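Local coordinates for protein alpha-fucosidase (Bifidobacterium bifidum, PDB 2EAB) that probably releases alpha-1,2-linked L-fucose from glycans by hydrolysis, this chain being the catalytic piece of a much longer, probably membrane-anchored, calcium-binding glycoside hydrolase, at residues A[93-104]-A[122-130]; A[542-550]-A[612-623]. All blocks are in the same frame, centred on the assembly; numbering follows the deposited sequence.

How the contacts relate
Two contacts on one flank of the molecule illustrate how a large multidomain hydrolase ties its surface loops down. They follow in series along the chain: contact 1 (93-104 with 122-130) falls in the family 65 N-terminal range and is complete before contact 2 (542-550 with 612-623) begins in the family 95 catalytic range. Their centres are 22 Å apart and their nearest atoms about 7 Å, without touching. Helix 103-113 relates them: it starts inside contact 1, and its Leu-105, Asn-109 and Ala-113 meet Met-546 and His-548 of contact 2. An excursion of the N-terminal region thus lies against the catalytic domain, and both contacts are remote from the calcium site.

Contact 1: residues A[93-104]-A[122-130]; sequences GNNETKGQNGAT and GNLTGGENA
Lys-98 lays its aliphatic chain against the backbone of 123-125, its CB only 3.2 Å from Asn-123 O. A bend at chi2 (-70°) turns the chain along the loop, bringing CD to 3.5 Å from Thr-125 OG1. NZ does not bond that hydroxyl directly; a water 2.9 Å from NZ links it to Thr-125 OG1 and Gly-122 O. Thr-104 CG2 packs on Leu-124 CD2 at 3.8 Å and also meets CB of Asn-123 crosswise, while its OG1 donates to Lys-98 O, tying helix 96-99 to the start of helix 103-113. At the other end stands Asn-95. As N-cap of helix 96-99, its OD1 accepts from Lys-98 N and weakly from Thr-97 N, while ND2 donates to Glu-128 OE2 at 2.9 Å. The bond is nearly straight (165°) and lies in the amide plane, but reaches the oxygen from above the carboxylate, the two planes being 76° apart. Gly-127 N closes the row on a lone pair of Gly-93 O (2.8 Å); a side chain on Gly-126 would clash with that same oxygen. Helix 103-113 leads from one segment toward the other, its Leu-105 and Leu-108 packing on Leu-124; alongside lies helix 452-463, its Tyr-462 OH hydrogen-bonded to Asn-95 N and Thr-125 O.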
ATOM      1  N   GLY A  93      10.022 -12.968 -17.700  1.00  5.68           N
ATOM      2  CA  GLY A  93       8.789 -13.601 -18.150  1.00  5.85           C
ATOM      3  C   GLY A  93       8.391 -13.292 -19.582  1.00  5.90           C
ATOM      4  O   GLY A  93       7.389 -13.819 -20.077  1.00  6.13           O
ATOM      5  N   ASN A  94       9.146 -12.433 -20.262  1.00  5.71           N
ATOM      6  CA  ASN A  94       8.742 -11.995 -21.592  1.00  5.95           C
ATOM      7  C   ASN A  94       8.757 -13.111 -22.618  1.00  6.26           C
ATOM      8  O   ASN A  94       9.702 -13.889 -22.679  1.00  6.88           O
ATOM      9  CB  ASN A  94       9.613 -10.838 -22.052  1.00  6.28           C
ATOM     10  CG  ASN A  94       9.455  -9.631 -21.166  1.00  6.04           C
ATOM     11  OD1 ASN A  94       8.373  -9.048 -21.080  1.00  6.65           O
ATOM     12  ND2 ASN A  94      10.525  -9.259 -20.481  1.00  6.32           N
ATOM     13  N   ASN A  95       7.691 -13.193 -23.407  1.00  6.43           N
ATOM     14  CA  ASN A  95       7.569 -14.215 -24.431  1.00  7.03           C
ATOM     15  C   ASN A  95       7.556 -13.581 -25.818  1.00  7.19           C
ATOM     16  O   ASN A  95       6.552 -13.005 -26.246  1.00  7.18           O
ATOM     17  CB  ASN A  95       6.317 -15.059 -24.198  1.00  7.41           C
ATOM     18  CG  ASN A  95       6.281 -16.293 -25.080  1.00  7.37           C
ATOM     19  OD1 ASN A  95       6.667 -16.241 -26.249  1.00  8.60           O
ATOM     20  ND2 ASN A  95       5.801 -17.403 -24.533  1.00  8.14           N
ATOM     21  N   GLU A  96       8.683 -13.693 -26.514  1.00  7.76           N
ATOM     22  CA  GLU A  96       8.825 -13.097 -27.839  1.00  8.76           C
ATOM     23  C   GLU A  96       7.865 -13.678 -28.868  1.00  8.63           C
ATOM     24  O   GLU A  96       7.419 -12.967 -29.764  1.00  8.69           O
ATOM     25  CB  GLU A  96      10.269 -13.216 -28.318  1.00  9.36           C
ATOM     26  CG  GLU A  96      11.255 -12.503 -27.398  1.00 12.85           C
ATOM     27  CD  GLU A  96      12.587 -12.213 -28.050  1.00 17.18           C
ATOM     28  OE1 GLU A  96      13.048 -13.022 -28.885  1.00 19.85           O
ATOM     29  OE2 GLU A  96      13.179 -11.165 -27.708  1.00 19.29           O
ATOM     30  N   THR A  97       7.551 -14.965 -28.742  1.00  8.75           N
ATOM     31  CA  THR A  97       6.633 -15.611 -29.676  1.00  9.71           C
ATOM     32  C   THR A  97       5.214 -15.048 -29.541  1.00  9.25           C
ATOM     33  O   THR A  97       4.472 -14.955 -30.524  1.00 10.16           O
ATOM     34  CB  THR A  97       6.644 -17.142 -29.498  1.00  9.93           C
ATOM     35  OG1 THR A  97       7.984 -17.623 -29.635  1.00 12.32           O
ATOM     36  CG2 THR A  97       5.770 -17.823 -30.541  1.00 12.06           C
ATOM     37  N   LYS A  98       4.848 -14.666 -28.322  1.00  8.65           N
ATOM     38  CA  LYS A  98       3.545 -14.066 -28.059  1.00  8.41           C
ATOM     39  C   LYS A  98       3.501 -12.604 -28.511  1.00  8.20           C
ATOM     40  O   LYS A  98       2.572 -12.190 -29.204  1.00  8.45           O
ATOM     41  CB  LYS A  98       3.201 -14.174 -26.570  1.00  8.26           C
ATOM     42  CG  LYS A  98       3.096 -15.603 -26.029  1.00  7.73           C
ATOM     43  CD  LYS A  98       1.872 -16.335 -26.557  1.00  8.69           C
ATOM     44  CE  LYS A  98       1.828 -17.764 -26.052  1.00  8.81           C
ATOM     45  NZ  LYS A  98       0.589 -18.442 -26.515  1.00  8.75           N
ATOM     46  N   GLY A  99       4.508 -11.825 -28.120  1.00  8.12           N
ATOM     47  CA  GLY A  99       4.501 -10.387 -28.379  1.00  8.22           C
ATOM     48  C   GLY A  99       4.783  -9.994 -29.818  1.00  8.31           C
ATOM     49  O   GLY A  99       4.184  -9.047 -30.334  1.00  8.40           O
ATOM     50  N   GLN A 100       5.718 -10.703 -30.453  1.00  8.87           N
ATOM     51  CA  GLN A 100       6.094 -10.441 -31.848  1.00  9.52           C
ATOM     52  C   GLN A 100       6.481  -8.975 -32.084  1.00  9.26           C
ATOM     53  O   GLN A 100       6.079  -8.366 -33.087  1.00  9.11           O
ATOM     54  CB  GLN A 100       4.969 -10.869 -32.803  1.00  9.91           C
ATOM     55  CG  GLN A 100       4.645 -12.358 -32.786  1.00 12.89           C
ATOM     56  CD  GLN A 100       5.684 -13.195 -33.504  1.00 15.92           C
ATOM     57  OE1 GLN A 100       6.347 -12.726 -34.434  1.00 18.79           O
ATOM     58  NE2 GLN A 100       5.829 -14.443 -33.081  1.00 16.47           N
ATOM     59  N   ASN A 101       7.253  -8.421 -31.149  1.00  9.32           N
ATOM     60  CA  ASN A 101       7.706  -7.028 -31.217  1.00  9.70           C
ATOM     61  C   ASN A 101       6.569  -6.041 -31.494  1.00  8.99           C
ATOM     62  O   ASN A 101       6.704  -5.108 -32.295  1.00  9.34           O
ATOM     63  CB  ASN A 101       8.856  -6.877 -32.223  1.00 10.58           C
ATOM     64  CG  ASN A 101      10.125  -7.587 -31.769  1.00 13.30           C
ATOM     65  OD1 ASN A 101      10.839  -8.181 -32.580  1.00 17.42           O
ATOM     66  ND2 ASN A 101      10.405  -7.539 -30.466  1.00 15.23           N
ATOM     67  N   GLY A 102       5.439  -6.267 -30.828  1.00  8.53           N
ATOM     68  CA  GLY A 102       4.281  -5.395 -30.945  1.00  8.45           C
ATOM     69  C   GLY A 102       3.255  -5.773 -31.994  1.00  8.38           C
ATOM     70  O   GLY A 102       2.173  -5.194 -32.016  1.00  8.25           O
ATOM     71  N   ALA A 103       3.584  -6.737 -32.855  1.00  8.43           N
ATOM     72  CA  ALA A 103       2.706  -7.078 -33.980  1.00  8.70           C
ATOM     73  C   ALA A 103       1.377  -7.694 -33.542  1.00  8.49           C
ATOM     74  O   ALA A 103       0.346  -7.468 -34.175  1.00  8.80           O
ATOM     75  CB  ALA A 103       3.417  -7.984 -34.975  1.00  9.28           C
ATOM     76  N   THR A 104       1.401  -8.471 -32.463  1.00  8.03           N
ATOM     77  CA  THR A 104       0.188  -9.115 -31.962  1.00  8.11           C
ATOM     78  C   THR A 104      -0.815  -8.068 -31.494  1.00  7.72           C
ATOM     79  O   THR A 104      -1.979  -8.076 -31.912  1.00  7.78           O
ATOM     80  CB  THR A 104       0.526 -10.118 -30.845  1.00  8.11           C
ATOM     81  OG1 THR A 104       1.464 -11.067 -31.361  1.00  8.66           O
ATOM     82  CG2 THR A 104      -0.724 -10.850 -30.359  1.00  8.54           C
ATOM     83  N   GLY A 122      -6.149 -13.330 -26.373  1.00  7.80           N
ATOM     84  CA  GLY A 122      -5.556 -14.432 -25.615  1.00  7.98           C
ATOM     85  C   GLY A 122      -4.078 -14.719 -25.834  1.00  8.11           C
ATOM     86  O   GLY A 122      -3.449 -15.347 -24.984  1.00  8.09           O
ATOM     87  N   ASN A 123      -3.522 -14.281 -26.963  1.00  7.51           N
ATOM     88  CA  ASN A 123      -2.094 -14.465 -27.239  1.00  7.58           C
ATOM     89  C   ASN A 123      -1.190 -13.464 -26.517  1.00  7.02           C
ATOM     90  O   ASN A 123       0.026 -13.603 -26.552  1.00  6.93           O
ATOM     91  CB  ASN A 123      -1.801 -14.414 -28.747  1.00  7.96           C
ATOM     92  CG  ASN A 123      -2.459 -15.545 -29.533  1.00  9.87           C
ATOM     93  OD1 ASN A 123      -2.926 -16.530 -28.968  1.00 13.13           O
ATOM     94  ND2 ASN A 123      -2.487 -15.397 -30.853  1.00 10.59           N
ATOM     95  N   LEU A 124      -1.773 -12.449 -25.882  1.00  6.67           N
ATOM     96  CA  LEU A 124      -0.969 -11.437 -25.187  1.00  6.76           C
ATOM     97  C   LEU A 124      -0.624 -11.896 -23.779  1.00  6.69           C
ATOM     98  O   LEU A 124      -1.187 -11.427 -22.791  1.00  6.83           O
ATOM     99  CB  LEU A 124      -1.666 -10.074 -25.186  1.00  6.99           C
ATOM    100  CG  LEU A 124      -1.756  -9.375 -26.546  1.00  7.67           C
ATOM    101  CD1 LEU A 124      -2.643  -8.155 -26.425  1.00  8.65           C
ATOM    102  CD2 LEU A 124      -0.379  -8.990 -27.081  1.00  8.42           C
ATOM    103  N   THR A 125       0.305 -12.845 -23.712  1.00  6.15           N
ATOM    104  CA  THR A 125       0.668 -13.496 -22.458  1.00  6.28           C
ATOM    105  C   THR A 125       2.179 -13.672 -22.324  1.00  5.95           C
ATOM    106  O   THR A 125       2.936 -13.473 -23.276  1.00  6.16           O
ATOM    107  CB  THR A 125       0.003 -14.890 -22.332  1.00  6.58           C
ATOM    108  OG1 THR A 125       0.428 -15.717 -23.419  1.00  7.09           O
ATOM    109  CG2 THR A 125      -1.509 -14.789 -22.331  1.00  7.44           C
ATOM    110  N   GLY A 126       2.592 -14.054 -21.118  1.00  6.02           N
ATOM    111  CA  GLY A 126       3.980 -14.378 -20.813  1.00  6.11           C
ATOM    112  C   GLY A 126       4.027 -15.048 -19.459  1.00  6.09           C
ATOM    113  O   GLY A 126       3.002 -15.516 -18.957  1.00  6.30           O
ATOM    114  N   GLY A 127       5.221 -15.120 -18.882  1.00  5.97           N
ATOM    115  CA  GLY A 127       5.368 -15.481 -17.478  1.00  6.28           C
ATOM    116  C   GLY A 127       4.940 -16.899 -17.136  1.00  6.28           C
ATOM    117  O   GLY A 127       4.302 -17.135 -16.111  1.00  6.63           O
ATOM    118  N   GLU A 128       5.316 -17.856 -17.976  1.00  6.37           N
ATOM    119  CA  GLU A 128       4.843 -19.234 -17.823  1.00  7.09           C
ATOM    120  C   GLU A 128       5.570 -20.054 -16.769  1.00  7.16           C
ATOM    121  O   GLU A 128       5.016 -21.036 -16.273  1.00  7.57           O
ATOM    122  CB  GLU A 128       4.876 -19.981 -19.156  1.00  7.45           C
ATOM    123  CG  GLU A 128       4.162 -19.274 -20.305  1.00  8.04           C
ATOM    124  CD  GLU A 128       5.033 -18.255 -21.034  1.00  7.98           C
ATOM    125  OE1 GLU A 128       6.224 -18.101 -20.685  1.00  7.93           O
ATOM    126  OE2 GLU A 128       4.520 -17.608 -21.973  1.00  8.97           O
ATOM    127  N   ASN A 129       6.797 -19.665 -16.434  1.00  6.58           N
ATOM    128  CA  ASN A 129       7.643 -20.460 -15.547  1.00  6.98           C
ATOM    129  C   ASN A 129       7.543 -19.970 -14.108  1.00  6.28           C
ATOM    130  O   ASN A 129       8.091 -18.918 -13.763  1.00  6.21           O
ATOM    131  CB  ASN A 129       9.097 -20.440 -16.036  1.00  7.61           C
ATOM    132  CG  ASN A 129       9.999 -21.405 -15.257  1.00  7.97           C
ATOM    133  OD1 ASN A 129       9.680 -21.808 -14.141  1.00  8.49           O
ATOM    134  ND2 ASN A 129      11.137 -21.769 -15.846  1.00  8.86           N
ATOM    135  N   ALA A 130       6.831 -20.728 -13.275  1.00  6.39           N
ATOM    136  CA  ALA A 130       6.584 -20.332 -11.889  1.00  6.25           C
ATOM    137  C   ALA A 130       7.855 -20.251 -11.039  1.00  5.96           C
ATOM    138  O   ALA A 130       7.880 -19.523 -10.046  1.00  5.95           O
ATOM    139  CB  ALA A 130       5.566 -21.257 -11.242  1.00  6.81           C
TER
HETATM  140  O   HOH W   1       8.004 -16.296 -21.602  1.00 10.47           O
HETATM  141  O   HOH W   2      -1.334 -17.128 -24.830  1.00  8.36           O

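Contact 2: residues A[542-550]-A[612-623]; sequences YVNYMLHKA and ADNWAKNDSGNF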
ATOM      1  N   TYR A 542       2.699   5.720 -24.034  1.00  7.02           N
ATOM      2  CA  TYR A 542       1.280   5.641 -24.339  1.00  7.55           C
ATOM      3  C   TYR A 542       0.909   6.414 -25.590  1.00  7.47           C
ATOM      4  O   TYR A 542       0.191   5.899 -26.443  1.00  7.67           O
ATOM      5  CB  TYR A 542       0.411   6.015 -23.129  1.00  7.79           C
ATOM      6  CG  TYR A 542      -0.034   4.758 -22.438  1.00  6.97           C
ATOM      7  CD1 TYR A 542       0.801   4.109 -21.526  1.00  7.92           C
ATOM      8  CD2 TYR A 542      -1.253   4.168 -22.757  1.00  7.08           C
ATOM      9  CE1 TYR A 542       0.416   2.912 -20.932  1.00  8.37           C
ATOM     10  CE2 TYR A 542      -1.646   2.975 -22.172  1.00  8.02           C
ATOM     11  CZ  TYR A 542      -0.808   2.357 -21.257  1.00  7.78           C
ATOM     12  OH  TYR A 542      -1.182   1.171 -20.674  1.00  9.01           O
ATOM     13  N   VAL A 543       1.415   7.636 -25.713  1.00  7.39           N
ATOM     14  CA  VAL A 543       1.102   8.463 -26.880  1.00  8.42           C
ATOM     15  C   VAL A 543       1.579   7.817 -28.184  1.00  8.21           C
ATOM     16  O   VAL A 543       0.841   7.782 -29.177  1.00  8.26           O
ATOM     17  CB  VAL A 543       1.683   9.896 -26.735  1.00  8.96           C
ATOM     18  CG1 VAL A 543       1.687  10.640 -28.080  1.00 10.12           C
ATOM     19  CG2 VAL A 543       0.916  10.681 -25.681  1.00 10.41           C
ATOM     20  N   ASN A 544       2.810   7.314 -28.180  1.00  7.80           N
ATOM     21  CA  ASN A 544       3.441   6.841 -29.409  1.00  8.20           C
ATOM     22  C   ASN A 544       3.169   5.393 -29.781  1.00  8.10           C
ATOM     23  O   ASN A 544       3.218   5.044 -30.965  1.00  8.42           O
ATOM     24  CB  ASN A 544       4.944   7.106 -29.364  1.00  8.54           C
ATOM     25  CG  ASN A 544       5.263   8.569 -29.506  1.00  9.24           C
ATOM     26  OD1 ASN A 544       5.302   9.101 -30.616  1.00 11.20           O
ATOM     27  ND2 ASN A 544       5.467   9.244 -28.385  1.00 10.19           N
ATOM     28  N   TYR A 545       2.866   4.559 -28.787  1.00  8.09           N
ATOM     29  CA  TYR A 545       2.714   3.129 -29.038  1.00  8.33           C
ATOM     30  C   TYR A 545       1.349   2.541 -28.700  1.00  8.77           C
ATOM     31  O   TYR A 545       0.889   1.625 -29.389  1.00 10.60           O
ATOM     32  CB  TYR A 545       3.813   2.345 -28.321  1.00  8.33           C
ATOM     33  CG  TYR A 545       5.194   2.730 -28.774  1.00  8.24           C
ATOM     34  CD1 TYR A 545       5.776   2.109 -29.877  1.00  8.45           C
ATOM     35  CD2 TYR A 545       5.914   3.725 -28.111  1.00  7.64           C
ATOM     36  CE1 TYR A 545       7.044   2.464 -30.307  1.00  8.63           C
ATOM     37  CE2 TYR A 545       7.184   4.088 -28.532  1.00  7.74           C
ATOM     38  CZ  TYR A 545       7.740   3.454 -29.631  1.00  8.20           C
ATOM     39  OH  TYR A 545       9.005   3.794 -30.048  1.00  9.24           O
ATOM     40  N   MET A 546       0.704   3.052 -27.654  1.00  8.25           N
ATOM     41  CA  MET A 546      -0.489   2.394 -27.110  1.00  8.27           C
ATOM     42  C   MET A 546      -1.829   2.954 -27.578  1.00  8.17           C
ATOM     43  O   MET A 546      -2.772   2.192 -27.805  1.00  9.28           O
ATOM     44  CB  MET A 546      -0.441   2.368 -25.581  1.00  8.23           C
ATOM     45  CG  MET A 546       0.809   1.701 -25.004  1.00  7.92           C
ATOM     46  SD  MET A 546       0.966  -0.044 -25.402  1.00  8.64           S
ATOM     47  CE  MET A 546      -0.361  -0.744 -24.424  1.00 10.98           C
ATOM     48  N   LEU A 547      -1.929   4.276 -27.701  1.00  7.85           N
ATOM     49  CA  LEU A 547      -3.194   4.913 -28.075  1.00  7.99           C
ATOM     50  C   LEU A 547      -3.506   4.744 -29.551  1.00  7.96           C
ATOM     51  O   LEU A 547      -2.607   4.747 -30.392  1.00  8.38           O
ATOM     52  CB  LEU A 547      -3.169   6.406 -27.734  1.00  8.23           C
ATOM     53  CG  LEU A 547      -3.044   6.762 -26.249  1.00  8.62           C
ATOM     54  CD1 LEU A 547      -3.019   8.266 -26.050  1.00  9.20           C
ATOM     55  CD2 LEU A 547      -4.172   6.132 -25.442  1.00  8.87           C
ATOM     56  N   HIS A 548      -4.790   4.600 -29.866  1.00  8.06           N
ATOM     57  CA  HIS A 548      -5.233   4.626 -31.255  1.00  8.24           C
ATOM     58  C   HIS A 548      -6.582   5.320 -31.359  1.00  8.35           C
ATOM     59  O   HIS A 548      -7.267   5.503 -30.354  1.00  8.49           O
ATOM     60  CB  HIS A 548      -5.227   3.215 -31.888  1.00  8.34           C
ATOM     61  CG  HIS A 548      -6.444   2.380 -31.607  1.00  8.49           C
ATOM     62  ND1 HIS A 548      -6.789   1.306 -32.400  1.00  9.37           N
ATOM     63  CD2 HIS A 548      -7.383   2.440 -30.630  1.00  8.15           C
ATOM     64  CE1 HIS A 548      -7.895   0.752 -31.935  1.00  9.05           C
ATOM     65  NE2 HIS A 548      -8.275   1.419 -30.859  1.00  8.27           N
ATOM     66  N   LYS A 549      -6.938   5.738 -32.569  1.00  8.57           N
ATOM     67  CA  LYS A 549      -8.286   6.220 -32.831  1.00  9.18           C
ATOM     68  C   LYS A 549      -9.223   5.020 -32.780  1.00  9.23           C
ATOM     69  O   LYS A 549      -9.003   4.024 -33.478  1.00  9.58           O
ATOM     70  CB  LYS A 549      -8.367   6.901 -34.198  1.00  9.34           C
ATOM     71  CG  LYS A 549      -9.786   7.253 -34.616  1.00 10.87           C
ATOM     72  CD  LYS A 549      -9.827   8.031 -35.919  1.00 12.89           C
ATOM     73  CE  LYS A 549     -11.265   8.322 -36.345  1.00 14.83           C
ATOM     74  NZ  LYS A 549     -12.051   9.081 -35.316  1.00 17.53           N
ATOM     75  N   ALA A 550     -10.249   5.113 -31.941  1.00  9.73           N
ATOM     76  CA  ALA A 550     -11.210   4.032 -31.776  1.00 10.02           C
ATOM     77  C   ALA A 550     -11.941   3.713 -33.070  1.00  9.95           C
ATOM     78  O   ALA A 550     -12.155   4.588 -33.916  1.00  9.85           O
ATOM     79  CB  ALA A 550     -12.212   4.382 -30.702  1.00 10.52           C
ATOM     80  N   ALA A 612      -8.143  12.836 -33.341  1.00 11.24           N
ATOM     81  CA  ALA A 612      -7.756  11.429 -33.246  1.00 10.95           C
ATOM     82  C   ALA A 612      -7.137  10.933 -34.552  1.00 11.04           C
ATOM     83  O   ALA A 612      -6.388   9.955 -34.552  1.00 10.56           O
ATOM     84  CB  ALA A 612      -8.942  10.569 -32.847  1.00 11.09           C
ATOM     85  N   ASP A 613      -7.436  11.623 -35.654  1.00 11.23           N
ATOM     86  CA  ASP A 613      -6.819  11.334 -36.948  1.00 11.49           C
ATOM     87  C   ASP A 613      -5.303  11.557 -36.940  1.00 11.09           C
ATOM     88  O   ASP A 613      -4.593  11.018 -37.794  1.00 10.95           O
ATOM     89  CB  ASP A 613      -7.455  12.183 -38.056  1.00 11.99           C
ATOM     90  CG  ASP A 613      -8.865  11.739 -38.407  1.00 14.08           C
ATOM     91  OD1 ASP A 613      -9.243  10.591 -38.093  1.00 16.75           O
ATOM     92  OD2 ASP A 613      -9.598  12.545 -39.020  1.00 17.47           O
ATOM     93  N   ASN A 614      -4.812  12.344 -35.980  1.00 10.82           N
ATOM     94  CA  ASN A 614      -3.378  12.615 -35.846  1.00 10.70           C
ATOM     95  C   ASN A 614      -2.562  11.380 -35.469  1.00 10.24           C
ATOM     96  O   ASN A 614      -1.336  11.410 -35.530  1.00 10.52           O
ATOM     97  CB  ASN A 614      -3.121  13.724 -34.817  1.00 10.70           C
ATOM     98  CG  ASN A 614      -3.750  15.053 -35.204  1.00 11.50           C
ATOM     99  OD1 ASN A 614      -4.270  15.222 -36.313  1.00 11.99           O
ATOM    100  ND2 ASN A 614      -3.698  16.010 -34.285  1.00 11.70           N
ATOM    101  N   TRP A 615      -3.249  10.309 -35.073  1.00  9.99           N
ATOM    102  CA  TRP A 615      -2.593   9.070 -34.654  1.00  9.92           C
ATOM    103  C   TRP A 615      -2.460   8.028 -35.772  1.00 10.33           C
ATOM    104  O   TRP A 615      -2.043   6.896 -35.523  1.00 10.11           O
ATOM    105  CB  TRP A 615      -3.279   8.483 -33.411  1.00  9.98           C
ATOM    106  CG  TRP A 615      -2.669   9.005 -32.149  1.00  8.93           C
ATOM    107  CD1 TRP A 615      -1.777   8.354 -31.338  1.00  9.41           C
ATOM    108  CD2 TRP A 615      -2.874  10.298 -31.564  1.00  8.91           C
ATOM    109  NE1 TRP A 615      -1.422   9.159 -30.286  1.00  9.02           N
ATOM    110  CE2 TRP A 615      -2.080  10.357 -30.396  1.00  8.51           C
ATOM    111  CE3 TRP A 615      -3.659  11.409 -31.905  1.00  9.14           C
ATOM    112  CZ2 TRP A 615      -2.047  11.485 -29.571  1.00  9.25           C
ATOM    113  CZ3 TRP A 615      -3.622  12.535 -31.083  1.00  9.57           C
ATOM    114  CH2 TRP A 615      -2.823  12.562 -29.928  1.00  9.58           C
ATOM    115  N   ALA A 616      -2.779   8.427 -37.005  1.00 10.98           N
ATOM    116  CA  ALA A 616      -2.736   7.512 -38.147  1.00 11.17           C
ATOM    117  C   ALA A 616      -1.346   6.909 -38.310  1.00 11.39           C
ATOM    118  O   ALA A 616      -0.344   7.619 -38.258  1.00 11.26           O
ATOM    119  CB  ALA A 616      -3.166   8.228 -39.421  1.00 11.70           C
ATOM    120  N   LYS A 617      -1.300   5.590 -38.487  1.00 11.91           N
ATOM    121  CA  LYS A 617      -0.047   4.858 -38.653  1.00 12.33           C
ATOM    122  C   LYS A 617      -0.063   4.012 -39.919  1.00 13.43           C
ATOM    123  O   LYS A 617      -1.132   3.629 -40.403  1.00 14.05           O
ATOM    124  CB  LYS A 617       0.212   3.949 -37.448  1.00 12.24           C
ATOM    125  CG  LYS A 617       0.587   4.684 -36.176  1.00 11.41           C
ATOM    126  CD  LYS A 617       0.715   3.732 -34.997  1.00 11.13           C
ATOM    127  CE  LYS A 617       1.090   4.491 -33.738  1.00 10.48           C
ATOM    128  NZ  LYS A 617       1.106   3.646 -32.515  1.00  9.58           N
ATOM    129  N   ASN A 618       1.125   3.716 -40.442  1.00 14.42           N
ATOM    130  CA  ASN A 618       1.263   2.785 -41.560  1.00 15.52           C
ATOM    131  C   ASN A 618       1.324   1.332 -41.073  1.00 16.15           C
ATOM    132  O   ASN A 618       1.236   1.071 -39.866  1.00 16.12           O
ATOM    133  CB  ASN A 618       2.473   3.151 -42.436  1.00 15.84           C
ATOM    134  CG  ASN A 618       3.795   3.111 -41.681  1.00 16.61           C
ATOM    135  OD1 ASN A 618       3.954   2.383 -40.698  1.00 17.51           O
ATOM    136  ND2 ASN A 618       4.761   3.893 -42.151  1.00 18.16           N
ATOM    137  N   ASP A 619       1.479   0.397 -42.009  1.00 17.19           N
ATOM    138  CA  ASP A 619       1.486  -1.035 -41.697  1.00 18.26           C
ATOM    139  C   ASP A 619       2.574  -1.452 -40.708  1.00 18.59           C
ATOM    140  O   ASP A 619       2.389  -2.403 -39.945  1.00 19.10           O
ATOM    141  CB  ASP A 619       1.594  -1.869 -42.979  1.00 18.54           C
ATOM    142  CG  ASP A 619       0.292  -1.909 -43.766  1.00 19.77           C
ATOM    143  OD1 ASP A 619      -0.760  -1.496 -43.231  1.00 21.03           O
ATOM    144  OD2 ASP A 619       0.321  -2.363 -44.929  1.00 21.87           O
ATOM    145  N   SER A 620       3.699  -0.740 -40.724  1.00 18.81           N
ATOM    146  CA  SER A 620       4.818  -1.036 -39.827  1.00 19.08           C
ATOM    147  C   SER A 620       4.624  -0.466 -38.416  1.00 18.58           C
ATOM    148  O   SER A 620       5.364  -0.817 -37.494  1.00 18.82           O
ATOM    149  CB  SER A 620       6.138  -0.546 -40.430  1.00 19.21           C
ATOM    150  OG  SER A 620       6.152   0.861 -40.581  1.00 21.28           O
ATOM    151  N   GLY A 621       3.633   0.408 -38.257  1.00 18.04           N
ATOM    152  CA  GLY A 621       3.304   0.976 -36.952  1.00 17.31           C
ATOM    153  C   GLY A 621       3.922   2.335 -36.687  1.00 16.69           C
ATOM    154  O   GLY A 621       4.011   2.763 -35.537  1.00 16.59           O
ATOM    155  N   ASN A 622       4.345   3.021 -37.747  1.00 16.33           N
ATOM    156  CA  ASN A 622       4.879   4.375 -37.626  1.00 16.04           C
ATOM    157  C   ASN A 622       3.870   5.420 -38.082  1.00 15.36           C
ATOM    158  O   ASN A 622       3.094   5.179 -39.010  1.00 15.05           O
ATOM    159  CB  ASN A 622       6.182   4.520 -38.415  1.00 16.66           C
ATOM    160  CG  ASN A 622       7.279   3.602 -37.910  1.00 17.84           C
ATOM    161  OD1 ASN A 622       7.858   2.835 -38.678  1.00 20.72           O
ATOM    162  ND2 ASN A 622       7.571   3.676 -36.615  1.00 19.28           N
ATOM    163  N   PHE A 623       3.879   6.580 -37.426  1.00 14.62           N
ATOM    164  CA  PHE A 623       2.974   7.670 -37.784  1.00 14.29           C
ATOM    165  C   PHE A 623       3.204   8.140 -39.212  1.00 14.91           C
ATOM    166  O   PHE A 623       4.347   8.312 -39.643  1.00 15.16           O
ATOM    167  CB  PHE A 623       3.114   8.846 -36.816  1.00 13.36           C
ATOM    168  CG  PHE A 623       2.655   8.536 -35.421  1.00 12.06           C
ATOM    169  CD1 PHE A 623       1.319   8.239 -35.164  1.00 10.21           C
ATOM    170  CD2 PHE A 623       3.556   8.545 -34.363  1.00 11.21           C
ATOM    171  CE1 PHE A 623       0.892   7.949 -33.868  1.00  9.89           C
ATOM    172  CE2 PHE A 623       3.139   8.262 -33.065  1.00 10.57           C
ATOM    173  CZ  PHE A 623       1.807   7.960 -32.817  1.00 10.20           C
TER
HETATM  174  O   HOH W   3       0.120   5.358 -30.485  1.00  9.15           O
HETATM  175  O   HOH W   4      -1.707   3.046 -32.402  1.00 12.53           O
HETATM  176  O   HOH W   5     -11.020  11.665 -35.383  1.00 25.08           O
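The C-terminal end of helix 525-546, in the family 95 catalytic domain, has its last carbonyls met by side chains of the loop 612-623. It closes with a pi-type turn, Tyr-542 O accepting from both Met-546 N and Leu-547 N, and the loop supplies donors beside it. Trp-615 NE1 donates to a lone pair of Val-543 O at 2.9 Å, close to the indole plane though bent at the hydrogen (142°). Val-543 CG1 lies 4.1 Å from CZ2 of the same indole. Lys-617, extended beyond CG, brings NZ to 3.0 Å from Asn-544 O, above the carbonyl plane, and through two waters also serves Leu-547 O; one of these waters donates to Val-543 O as well. The ring of Phe-623 turns its edge to this end, CE2 lying 3.4 Å from OD1 of Asn-544, whose ND2 bonds His-540 O. Further on, Lys-549 CG packs on Ala-612 CB at 3.9 Å, and its chain runs beside Asp-613. With an alanine at Trp-615, Val-543 O would probably lose its indole donor and a gap would open between the helix end and the loop. Around the contact, helix 632-639 packs on the indole through Cys-634, Ala-635 and Leu-638, while strand 548-549 pairs antiparallel with strand 558-565, whose Leu-558 also touches Trp-615.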